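Local coordinates for fanconi-associated nuclease 1 homolog (PDB 5Y7Q), which belongs to the FAN1 nuclease family and combines a helix-turn-helix domain, a SAP domain and a VRR-NUC nuclease domain in one largely helical chain, at residues 473-476 with 477-481; 406-409 with 410-414. All blocks are in the same frame, centred on the assembly; numbering follows the deposited sequence.

Interaction 1 of 2, residues 473-476 with 477-481; sequences CRYR and DKFGL
Asp477 N donates to Cys473 O over 2.9 Å in a nearly straight bond (172° at the hydrogen), and Lys478 N follows with a bond of the same length, 2.9 Å, to Arg474 O. These are i to i+4 bonds of the C-terminal part of helix 467-478. The first carbons of the Lys478 side chain pass beside the same acceptor, CG 3.4 Å from Arg474 O, and a bend at chi2 then turns the rest of the chain across the helix, to the carboxylate of Asp477. There NZ forms a salt bridge with its sequence neighbour, Asp477 OD1, at 3.1 Å, reaching the oxygen from above the carboxylate plane. A second, weak and long ion pair links Lys478 to Glu222.

On another side of the helix, Tyr475 and Phe479 stand side by side, pointing the same way, in a T-shaped (edge-to-face) pair. The edge of Phe479 is turned to the face of Tyr475, with planes at 77° and centroids 5.2 Å apart. The phenylalanine edge lies over the rim of the tyrosine ring near the phenol end, with CE1 3.5 Å from Tyr475 CZ. With chi1 at 179° the tyrosine ring stands beside that of Phe479, and a hydrogen bond from its OH to Leu491 O fixes the far end. Beyond the pair the chain reverses in a type II turn from Lys478 to Leu481, closed by Leu481 N to Lys478 O at 3.0 Å. Gly480, with a positive phi, occupies the third position, as suits this turn.

This surface part of the VRR-NUC domain leans on helix 409-418 through Arg474 and Tyr475, which touch Leu417; Arg474 and Lys478 touch Trp420 of helix 420-423, while Trp488 of a loop meets the Phe479 ring.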
ATOM      1  N   CYS A 473      29.014  -3.460  -4.586  1.00 82.92           N
ATOM      2  CA  CYS A 473      29.090  -2.071  -5.016  1.00 89.14           C
ATOM      3  C   CYS A 473      27.710  -1.435  -5.071  1.00 91.64           C
ATOM      4  O   CYS A 473      27.537  -0.296  -4.630  1.00 95.74           O
ATOM      5  CB  CYS A 473      29.808  -1.960  -6.352  1.00 92.75           C
ATOM      6  SG  CYS A 473      31.586  -1.887  -6.069  1.00116.89           S
ATOM      7  N   ARG A 474      26.714  -2.153  -5.597  1.00 82.49           N
ATOM      8  CA  ARG A 474      25.358  -1.626  -5.568  1.00 70.33           C
ATOM      9  C   ARG A 474      24.922  -1.371  -4.136  1.00 71.37           C
ATOM     10  O   ARG A 474      24.266  -0.367  -3.857  1.00 72.82           O
ATOM     11  CB  ARG A 474      24.399  -2.588  -6.273  1.00 68.10           C
ATOM     12  CG  ARG A 474      23.425  -1.923  -7.254  1.00 69.61           C
ATOM     13  CD  ARG A 474      24.098  -1.282  -8.473  1.00 79.33           C
ATOM     14  NE  ARG A 474      24.999  -2.193  -9.182  1.00 97.23           N
ATOM     15  CZ  ARG A 474      26.294  -1.956  -9.408  1.00108.73           C
ATOM     16  NH1 ARG A 474      26.844  -0.820  -8.989  1.00112.79           N
ATOM     17  NH2 ARG A 474      27.045  -2.849 -10.060  1.00110.10           N
ATOM     18  N   TYR A 475      25.333  -2.242  -3.216  1.00 70.42           N
ATOM     19  CA  TYR A 475      25.012  -2.080  -1.807  1.00 68.67           C
ATOM     20  C   TYR A 475      25.627  -0.809  -1.243  1.00 73.77           C
ATOM     21  O   TYR A 475      24.983  -0.096  -0.471  1.00 77.14           O
ATOM     22  CB  TYR A 475      25.509  -3.297  -1.032  1.00 66.20           C
ATOM     23  CG  TYR A 475      25.275  -3.310   0.479  1.00 58.21           C
ATOM     24  CD1 TYR A 475      26.204  -2.755   1.373  1.00 64.96           C
ATOM     25  CD2 TYR A 475      24.167  -3.916   1.000  1.00 48.94           C
ATOM     26  CE1 TYR A 475      26.007  -2.802   2.738  1.00 60.03           C
ATOM     27  CE2 TYR A 475      23.949  -3.961   2.352  1.00 60.74           C
ATOM     28  CZ  TYR A 475      24.866  -3.416   3.215  1.00 58.06           C
ATOM     29  OH  TYR A 475      24.607  -3.507   4.559  1.00 57.07           O
ATOM     30  N   ARG A 476      26.881  -0.521  -1.582  1.00 73.32           N
ATOM     31  CA  ARG A 476      27.492   0.680  -1.026  1.00 77.90           C
ATOM     32  C   ARG A 476      26.930   1.944  -1.674  1.00 79.40           C
ATOM     33  O   ARG A 476      26.651   2.928  -0.983  1.00 77.97           O
ATOM     34  CB  ARG A 476      29.007   0.616  -1.190  1.00 89.68           C
ATOM     35  CG  ARG A 476      29.735  -0.289  -0.212  1.00 90.18           C
ATOM     36  CD  ARG A 476      31.049  -0.715  -0.840  1.00 97.81           C
ATOM     37  NE  ARG A 476      32.084  -1.080   0.119  1.00101.12           N
ATOM     38  CZ  ARG A 476      31.997  -2.106   0.956  1.00103.19           C
ATOM     39  NH1 ARG A 476      30.899  -2.870   0.981  1.00103.69           N
ATOM     40  NH2 ARG A 476      33.012  -2.359   1.776  1.00101.42           N
ATOM     41  N   ASP A 477      26.767   1.931  -3.000  1.00 83.56           N
ATOM     42  CA  ASP A 477      26.249   3.077  -3.740  1.00 86.01           C
ATOM     43  C   ASP A 477      24.828   3.432  -3.295  1.00 74.16           C
ATOM     44  O   ASP A 477      24.529   4.588  -2.970  1.00 78.88           O
ATOM     45  CB  ASP A 477      26.293   2.753  -5.243  1.00102.94           C
ATOM     46  CG  ASP A 477      26.455   3.991  -6.136  1.00118.61           C
ATOM     47  OD1 ASP A 477      25.489   4.785  -6.280  1.00119.40           O
ATOM     48  OD2 ASP A 477      27.551   4.144  -6.727  1.00124.05           O
ATOM     49  N   LYS A 478      23.944   2.445  -3.264  1.00 56.10           N
ATOM     50  CA  LYS A 478      22.517   2.663  -3.124  1.00 54.98           C
ATOM     51  C   LYS A 478      22.014   2.579  -1.695  1.00 59.19           C
ATOM     52  O   LYS A 478      20.799   2.647  -1.494  1.00 52.93           O
ATOM     53  CB  LYS A 478      21.748   1.655  -3.967  1.00 50.58           C
ATOM     54  CG  LYS A 478      22.127   1.705  -5.410  1.00 59.50           C
ATOM     55  CD  LYS A 478      22.260   3.130  -5.903  1.00 59.13           C
ATOM     56  CE  LYS A 478      22.388   3.154  -7.429  1.00 64.22           C
ATOM     57  NZ  LYS A 478      22.910   4.452  -7.943  1.00 74.41           N
ATOM     58  N   PHE A 479      22.891   2.426  -0.700  1.00 61.18           N
ATOM     59  CA  PHE A 479      22.410   2.211   0.662  1.00 58.79           C
ATOM     60  C   PHE A 479      21.403   3.278   1.084  1.00 65.16           C
ATOM     61  O   PHE A 479      21.641   4.482   0.945  1.00 60.83           O
ATOM     62  CB  PHE A 479      23.565   2.184   1.662  1.00 59.56           C
ATOM     63  CG  PHE A 479      23.214   1.459   2.930  1.00 67.09           C
ATOM     64  CD1 PHE A 479      23.513   0.104   3.075  1.00 67.33           C
ATOM     65  CD2 PHE A 479      22.534   2.107   3.950  1.00 65.34           C
ATOM     66  CE1 PHE A 479      23.169  -0.576   4.224  1.00 67.76           C
ATOM     67  CE2 PHE A 479      22.175   1.438   5.100  1.00 56.52           C
ATOM     68  CZ  PHE A 479      22.495   0.095   5.243  1.00 68.68           C
ATOM     69  N   GLY A 480      20.265   2.817   1.591  1.00 67.84           N
ATOM     70  CA  GLY A 480      19.255   3.678   2.153  1.00 64.62           C
ATOM     71  C   GLY A 480      18.205   4.152   1.175  1.00 64.49           C
ATOM     72  O   GLY A 480      17.159   4.658   1.610  1.00 70.58           O
ATOM     73  N   LEU A 481      18.466   4.025  -0.128  1.00 55.75           N
ATOM     74  CA  LEU A 481      17.521   4.471  -1.140  1.00 50.98           C
ATOM     75  C   LEU A 481      16.262   3.621  -1.078  1.00 52.65           C
ATOM     76  O   LEU A 481      16.332   2.410  -0.914  1.00 57.73           O
ATOM     77  CB  LEU A 481      18.152   4.389  -2.531  1.00 47.47           C
ATOM     78  CG  LEU A 481      19.241   5.407  -2.873  1.00 50.64           C
ATOM     79  CD1 LEU A 481      19.560   5.331  -4.341  1.00 55.84           C
ATOM     80  CD2 LEU A 481      18.815   6.810  -2.523  1.00 52.34           C
TER

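Interaction 2 of 2, residues 406-409 with 410-414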
ATOM      1  N   VAL A 406      15.090 -13.599   8.662  1.00 51.38           N
ATOM      2  CA  VAL A 406      15.137 -12.826   7.425  1.00 46.31           C
ATOM      3  C   VAL A 406      13.803 -12.837   6.685  1.00 59.07           C
ATOM      4  O   VAL A 406      13.357 -11.790   6.225  1.00 65.81           O
ATOM      5  CB  VAL A 406      16.271 -13.324   6.524  1.00 50.85           C
ATOM      6  CG1 VAL A 406      17.563 -12.848   7.088  1.00 54.39           C
ATOM      7  CG2 VAL A 406      16.229 -14.834   6.430  1.00 38.78           C
ATOM      8  N   GLU A 407      13.265 -14.021   6.394  1.00 65.79           N
ATOM      9  CA  GLU A 407      11.902 -14.222   5.884  1.00 72.37           C
ATOM     10  C   GLU A 407      11.634 -13.404   4.619  1.00 71.21           C
ATOM     11  O   GLU A 407      10.903 -12.421   4.607  1.00 88.18           O
ATOM     12  CB  GLU A 407      10.832 -13.957   6.956  1.00 78.40           C
ATOM     13  CG  GLU A 407      10.688 -12.558   7.525  1.00 87.11           C
ATOM     14  CD  GLU A 407       9.474 -12.424   8.437  1.00104.23           C
ATOM     15  OE1 GLU A 407       8.552 -13.268   8.328  1.00100.06           O
ATOM     16  OE2 GLU A 407       9.454 -11.481   9.266  1.00117.61           O
ATOM     17  N   ASN A 408      12.240 -13.869   3.538  1.00 66.98           N
ATOM     18  CA  ASN A 408      12.134 -13.329   2.180  1.00 73.05           C
ATOM     19  C   ASN A 408      12.780 -11.950   2.028  1.00 62.43           C
ATOM     20  O   ASN A 408      12.901 -11.476   0.904  1.00 61.15           O
ATOM     21  CB  ASN A 408      10.693 -13.336   1.615  1.00 71.78           C
ATOM     22  CG  ASN A 408       9.822 -12.209   2.124  1.00 86.27           C
ATOM     23  OD1 ASN A 408      10.134 -11.036   1.944  1.00 87.13           O
ATOM     24  ND2 ASN A 408       8.677 -12.568   2.720  1.00 93.72           N
ATOM     25  N   GLY A 409      13.297 -11.346   3.096  1.00 53.13           N
ATOM     26  CA  GLY A 409      14.040 -10.113   2.931  1.00 51.20           C
ATOM     27  C   GLY A 409      15.446 -10.279   2.384  1.00 50.50           C
ATOM     28  O   GLY A 409      15.956  -9.387   1.692  1.00 49.50           O
ATOM     29  N   LEU A 410      16.109 -11.393   2.689  1.00 56.71           N
ATOM     30  CA  LEU A 410      17.464 -11.570   2.173  1.00 55.29           C
ATOM     31  C   LEU A 410      17.451 -11.888   0.681  1.00 60.96           C
ATOM     32  O   LEU A 410      18.167 -11.255  -0.105  1.00 58.81           O
ATOM     33  CB  LEU A 410      18.194 -12.655   2.947  1.00 47.25           C
ATOM     34  CG  LEU A 410      19.438 -13.089   2.175  1.00 50.08           C
ATOM     35  CD1 LEU A 410      20.505 -12.000   2.228  1.00 47.29           C
ATOM     36  CD2 LEU A 410      19.951 -14.427   2.686  1.00 45.47           C
ATOM     37  N   ILE A 411      16.617 -12.842   0.266  1.00 59.70           N
ATOM     38  CA  ILE A 411      16.592 -13.217  -1.143  1.00 54.76           C
ATOM     39  C   ILE A 411      16.053 -12.081  -2.009  1.00 55.88           C
ATOM     40  O   ILE A 411      16.618 -11.781  -3.070  1.00 64.03           O
ATOM     41  CB  ILE A 411      15.796 -14.513  -1.316  1.00 48.91           C
ATOM     42  CG1 ILE A 411      16.579 -15.618  -0.641  1.00 56.89           C
ATOM     43  CG2 ILE A 411      15.579 -14.822  -2.775  1.00 43.58           C
ATOM     44  CD1 ILE A 411      15.920 -16.946  -0.698  1.00 61.53           C
ATOM     45  N   ASN A 412      14.963 -11.428  -1.582  1.00 54.78           N
ATOM     46  CA  ASN A 412      14.489 -10.270  -2.333  1.00 55.56           C
ATOM     47  C   ASN A 412      15.554  -9.192  -2.382  1.00 56.86           C
ATOM     48  O   ASN A 412      15.788  -8.599  -3.439  1.00 55.80           O
ATOM     49  CB  ASN A 412      13.201  -9.713  -1.743  1.00 50.50           C
ATOM     50  CG  ASN A 412      12.041 -10.646  -1.930  1.00 60.35           C
ATOM     51  OD1 ASN A 412      12.205 -11.732  -2.477  1.00 75.93           O
ATOM     52  ND2 ASN A 412      10.870 -10.254  -1.447  1.00 58.03           N
ATOM     53  N   SER A 413      16.253  -8.959  -1.267  1.00 49.54           N
ATOM     54  CA  SER A 413      17.289  -7.937  -1.286  1.00 43.10           C
ATOM     55  C   SER A 413      18.354  -8.263  -2.314  1.00 54.20           C
ATOM     56  O   SER A 413      18.672  -7.437  -3.169  1.00 69.07           O
ATOM     57  CB  SER A 413      17.894  -7.777   0.098  1.00 45.02           C
ATOM     58  OG  SER A 413      16.963  -7.114   0.935  1.00 51.26           O
ATOM     59  N   LEU A 414      18.912  -9.473  -2.259  1.00 56.69           N
ATOM     60  CA  LEU A 414      19.924  -9.855  -3.237  1.00 54.05           C
ATOM     61  C   LEU A 414      19.422  -9.631  -4.658  1.00 52.57           C
ATOM     62  O   LEU A 414      20.176  -9.177  -5.531  1.00 57.23           O
ATOM     63  CB  LEU A 414      20.328 -11.316  -3.018  1.00 60.14           C
ATOM     64  CG  LEU A 414      21.046 -11.565  -1.695  1.00 57.70           C
ATOM     65  CD1 LEU A 414      21.160 -13.035  -1.439  1.00 62.40           C
ATOM     66  CD2 LEU A 414      22.404 -10.935  -1.732  1.00 53.87           C
TER
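Asn408 and Asn412 meet where a type I' turn, Val406 to Gly409, leads from edge strand 402-405 of the mixed sheet into helix 409-418, a strand-to-helix junction in the nuclease fold. Glu407 and Asn408 both take positive phi values, as this turn requires, and Gly409 N to Val406 O closes it at 3.2 Å. Asn408 holds the N-cap position, although its side chain makes no capping bond. Its carbonyl O accepts the ordinary i+4 bond from Asn412 N at 3.2 Å.

The side chain of Asn412 runs past this carbonyl. CB packs 3.2 Å from Asn408 O, and CG, placed beside the backbone N and anti to the carbonyl carbon (chi1 -68°), remains against the same oxygen. The amide thus lies across the helix start, with OD1 and ND2 straddling the carbonyl without bonding to it. At the tip, ND2 lies 3.6 Å from Asn408 OD1, and the two amides cross obliquely with planes 29° apart. The hydrogen bond of ND2 goes to Arg523 O, so this buried amide ties the first helical turn to a distant part of the chain.

Across the helix start, Val406 and Leu410 lie side by side, CB to CB 4.1 Å, and join the turn to helix 493-502, the valine through Leu495 and the leucine through Ala499, and to strand 529-533, where both touch Ile530.

Gly409 O receives two donors from Ser413: the backbone N at 3.0 Å, from above the carbonyl plane, and the hydroxyl OG at 2.6 Å, nearly along the C=O axis. Ser413 OG in its turn takes a hydrogen bond from Tyr487 N.

In the fold
Interaction 2 is buried and opens helix 409-418, whereas interaction 1 lies at the surface, toward the C-terminal end of helix 467-478. Their centres are 16 Å apart and their nearest atoms about 7 Å apart, yet residues of interaction 1 rest on Leu417, further along the helix that interaction 2 starts. Tyr487 and Leu491 give each interaction a polar partner: Tyr487 N for Ser413 and Leu491 O for Tyr475. The chemistry follows the setting: the buried start relies on amides, a serine and aliphatic packing, while the exposed end uses a charged pair and an aromatic pair. The nearest atoms are about 8 Å (interaction 1) and about 7 Å (interaction 2) from the bound nucleic acid.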